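Local coordinates for fimbria adhesin protein (Klebsiella pneumoniae, PDB 3U4K) that serves as a fimbrial adhesin whose receptor-binding domain, the part modelled here, binds human collagen V and so probably helps the bacterium attach to host tissue, at residues T145-T157 with T168-P180. Sequence-based numbering, arbitrary orientation.
Sequences TTGSGTLASGPYT and TSLNADAITIVSP
Gly154 and Leu170, joined by a pair of backbone hydrogen bonds, belong to one of two antiparallel ladders that pair 145-157 with 168-180: the start of strand 154-160 with the end of 166-170, a hairpin in the five-stranded sheet, and 149-150 with 175-178 in a smaller sheet. In the first ladder Gly154 N reaches Leu170 O at 3.0 Å with an almost straight N-H...O angle of 176°. A classic beta bulge follows: Tyr156 and Thr157 both face Thr168, and Thr168 O accepts both of their N-H groups. On its other side strand 166-170 runs parallel to 33-36, and Ser169 forms backbone hydrogen bonds with Ile35 and with Met37 just beyond that strand.

The second ladder resumes two residues out of register. Gly149 and Ile177 exchange backbone bonds, Leu151 N donates to Ile175 O, and Thr150 lies opposite Thr176, its OG1 3.3 Å from Thr176 CG2. Further along, a chi1 of 49° places Ser179 OG near two backbone carbonyls, Thr146 O at 2.7 Å and Gly147 O at a doubtfully short distance; its single proton could serve either.

Between the ladders, side chains bridge the break. Leu170 CD1 approaches the Tyr156 ring obliquely, 3.5 Å from CE1, and also meets Leu151 CB, while Leu151 CD1 packs on Ile175 CG2 at 3.7 Å. Tyr156 is held in this cluster by its hydroxyl, which donates to Ala152 O at 2.6 Å, in the carbonyl plane and on a lone pair, tying the ring to the loop that precedes its strand. Two antiparallel ladders, the bulged one part of a hairpin, are thus joined across a two-residue register shift by an apolar cluster in the jelly-roll beta barrel of the receptor-binding domain.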
# COMPACT_ATOMS: atom_id res chain seq x y z
N THR A 145 -3.07 22.22 -8.67
CA THR A 145 -1.68 22.62 -8.50
C THR A 145 -0.89 21.55 -7.72
O THR A 145 -1.22 21.24 -6.57
CB THR A 145 -1.55 24.01 -7.84
OG1 THR A 145 -0.18 24.26 -7.48
CG2 THR A 145 -2.44 24.14 -6.59
N THR A 146 0.14 21.00 -8.35
CA THR A 146 0.94 19.93 -7.76
C THR A 146 2.37 20.37 -7.46
O THR A 146 3.00 21.05 -8.27
CB THR A 146 0.99 18.68 -8.66
OG1 THR A 146 1.44 19.03 -9.97
CG2 THR A 146 -0.38 18.03 -8.75
N GLY A 147 2.88 19.97 -6.29
CA GLY A 147 4.24 20.29 -5.88
C GLY A 147 5.24 19.23 -6.31
O GLY A 147 4.91 18.32 -7.06
N SER A 148 6.47 19.36 -5.83
CA SER A 148 7.53 18.40 -6.13
C SER A 148 8.12 17.84 -4.84
O SER A 148 7.83 18.34 -3.75
CB SER A 148 8.63 19.04 -6.98
OG SER A 148 8.22 19.19 -8.32
N GLY A 149 8.94 16.79 -4.97
CA GLY A 149 9.59 16.19 -3.81
C GLY A 149 9.81 14.69 -3.92
O GLY A 149 9.35 14.04 -4.86
N THR A 150 10.52 14.14 -2.93
CA THR A 150 10.77 12.71 -2.83
C THR A 150 10.07 12.17 -1.59
O THR A 150 10.13 12.79 -0.53
CB THR A 150 12.28 12.41 -2.74
OG1 THR A 150 12.97 13.09 -3.79
CG2 THR A 150 12.55 10.92 -2.87
N LEU A 151 9.41 11.03 -1.73
CA LEU A 151 8.66 10.43 -0.63
C LEU A 151 9.58 9.87 0.45
O LEU A 151 10.68 9.39 0.16
CB LEU A 151 7.71 9.34 -1.15
CG LEU A 151 6.55 9.85 -2.00
CD1 LEU A 151 5.86 8.70 -2.69
CD2 LEU A 151 5.57 10.64 -1.15
N ALA A 152 9.11 9.93 1.69
CA ALA A 152 9.88 9.50 2.86
C ALA A 152 10.16 8.00 2.89
O ALA A 152 9.32 7.20 2.48
CB ALA A 152 9.18 9.93 4.14
N SER A 153 11.34 7.65 3.37
CA SER A 153 11.75 6.26 3.54
C SER A 153 10.97 5.57 4.67
O SER A 153 10.55 6.23 5.63
CB SER A 153 13.25 6.20 3.82
OG SER A 153 13.69 4.86 3.99
N GLY A 154 10.76 4.26 4.55
CA GLY A 154 10.14 3.47 5.62
C GLY A 154 8.85 2.77 5.23
O GLY A 154 8.49 2.73 4.05
N PRO A 155 8.14 2.20 6.23
CA PRO A 155 6.90 1.45 6.02
C PRO A 155 5.73 2.30 5.53
O PRO A 155 5.68 3.50 5.82
CB PRO A 155 6.58 0.90 7.42
CG PRO A 155 7.24 1.86 8.35
CD PRO A 155 8.51 2.25 7.66
N TYR A 156 4.81 1.68 4.79
CA TYR A 156 3.62 2.35 4.28
C TYR A 156 2.37 1.51 4.49
O TYR A 156 1.33 2.02 4.93
CB TYR A 156 3.78 2.68 2.79
CG TYR A 156 4.59 3.93 2.52
CD1 TYR A 156 5.98 3.89 2.52
CD2 TYR A 156 3.96 5.15 2.27
CE1 TYR A 156 6.73 5.04 2.28
CE2 TYR A 156 4.70 6.30 2.02
CZ TYR A 156 6.08 6.24 2.03
OH TYR A 156 6.81 7.38 1.79
N THR A 157 2.48 0.22 4.18
CA THR A 157 1.37 -0.72 4.29
C THR A 157 1.71 -1.87 5.24
O THR A 157 2.84 -2.35 5.27
CB THR A 157 0.96 -1.24 2.90
OG1 THR A 157 -0.06 -0.40 2.35
CG2 THR A 157 0.48 -2.71 2.94
N THR A 168 4.48 -3.40 2.81
CA THR A 168 5.02 -2.64 1.68
C THR A 168 5.67 -1.35 2.17
O THR A 168 5.14 -0.67 3.04
CB THR A 168 3.94 -2.30 0.63
OG1 THR A 168 3.04 -1.33 1.15
CG2 THR A 168 3.17 -3.55 0.20
N SER A 169 6.83 -1.03 1.60
CA SER A 169 7.64 0.09 2.06
C SER A 169 8.48 0.73 0.94
O SER A 169 8.50 0.24 -0.20
CB SER A 169 8.54 -0.36 3.21
OG SER A 169 9.46 -1.34 2.77
N LEU A 170 9.16 1.82 1.28
CA LEU A 170 10.04 2.52 0.34
C LEU A 170 11.44 2.68 0.91
O LEU A 170 11.61 2.80 2.13
CB LEU A 170 9.48 3.90 -0.00
CG LEU A 170 8.34 3.99 -1.02
CD1 LEU A 170 7.81 5.42 -1.07
CD2 LEU A 170 8.80 3.54 -2.39
N ASN A 171 12.43 2.69 0.02
CA ASN A 171 13.80 3.06 0.37
C ASN A 171 13.97 4.58 0.34
O ASN A 171 12.99 5.33 0.38
CB ASN A 171 14.79 2.42 -0.60
CG ASN A 171 14.90 0.92 -0.42
OD1 ASN A 171 15.10 0.43 0.69
ND2 ASN A 171 14.77 0.18 -1.52
N ALA A 172 15.22 5.02 0.28
CA ALA A 172 15.53 6.41 -0.01
C ALA A 172 15.58 6.59 -1.53
O ALA A 172 16.14 5.74 -2.23
CB ALA A 172 16.85 6.81 0.63
N ASP A 173 14.99 7.68 -2.01
CA ASP A 173 14.94 8.02 -3.44
C ASP A 173 14.38 6.89 -4.31
O ASP A 173 14.99 6.50 -5.32
CB ASP A 173 16.31 8.48 -3.96
CG ASP A 173 16.84 9.71 -3.23
OD1 ASP A 173 16.03 10.48 -2.67
OD2 ASP A 173 18.07 9.91 -3.23
N ALA A 174 13.22 6.37 -3.92
CA ALA A 174 12.56 5.30 -4.68
C ALA A 174 11.39 5.85 -5.48
O ALA A 174 11.04 5.30 -6.52
CB ALA A 174 12.12 4.18 -3.75
N ILE A 175 10.77 6.92 -4.97
CA ILE A 175 9.75 7.66 -5.72
C ILE A 175 10.01 9.16 -5.64
O ILE A 175 9.89 9.77 -4.57
CB ILE A 175 8.32 7.35 -5.24
CG1 ILE A 175 8.02 5.85 -5.30
CG2 ILE A 175 7.30 8.13 -6.07
CD1 ILE A 175 6.66 5.45 -4.76
N THR A 176 10.35 9.75 -6.78
CA THR A 176 10.52 11.20 -6.89
C THR A 176 9.46 11.78 -7.82
O THR A 176 9.35 11.37 -8.98
CB THR A 176 11.93 11.58 -7.40
OG1 THR A 176 12.91 10.72 -6.81
CG2 THR A 176 12.26 13.03 -7.05
N ILE A 177 8.68 12.73 -7.30
CA ILE A 177 7.64 13.40 -8.08
C ILE A 177 8.08 14.81 -8.44
O ILE A 177 8.33 15.63 -7.55
CB ILE A 177 6.30 13.46 -7.31
CG1 ILE A 177 5.86 12.06 -6.86
CG2 ILE A 177 5.23 14.15 -8.14
CD1 ILE A 177 5.69 11.05 -7.97
N VAL A 178 8.19 15.07 -9.74
CA VAL A 178 8.64 16.36 -10.24
C VAL A 178 7.58 16.96 -11.17
O VAL A 178 7.48 16.58 -12.33
CB VAL A 178 10.00 16.25 -10.97
CG1 VAL A 178 10.43 17.60 -11.53
CG2 VAL A 178 11.07 15.71 -10.03
N SER A 179 6.79 17.89 -10.64
CA SER A 179 5.86 18.65 -11.46
C SER A 179 6.46 20.03 -11.76
O SER A 179 6.80 20.77 -10.83
CB SER A 179 4.50 18.79 -10.77
OG SER A 179 4.63 19.21 -9.43
N PRO A 180 6.61 20.36 -13.06
CA PRO A 180 7.21 21.64 -13.47
C PRO A 180 6.37 22.85 -13.07
O PRO A 180 5.16 22.88 -13.31
CB PRO A 180 7.31 21.51 -15.00
CG PRO A 180 6.29 20.49 -15.36
CD PRO A 180 6.24 19.53 -14.22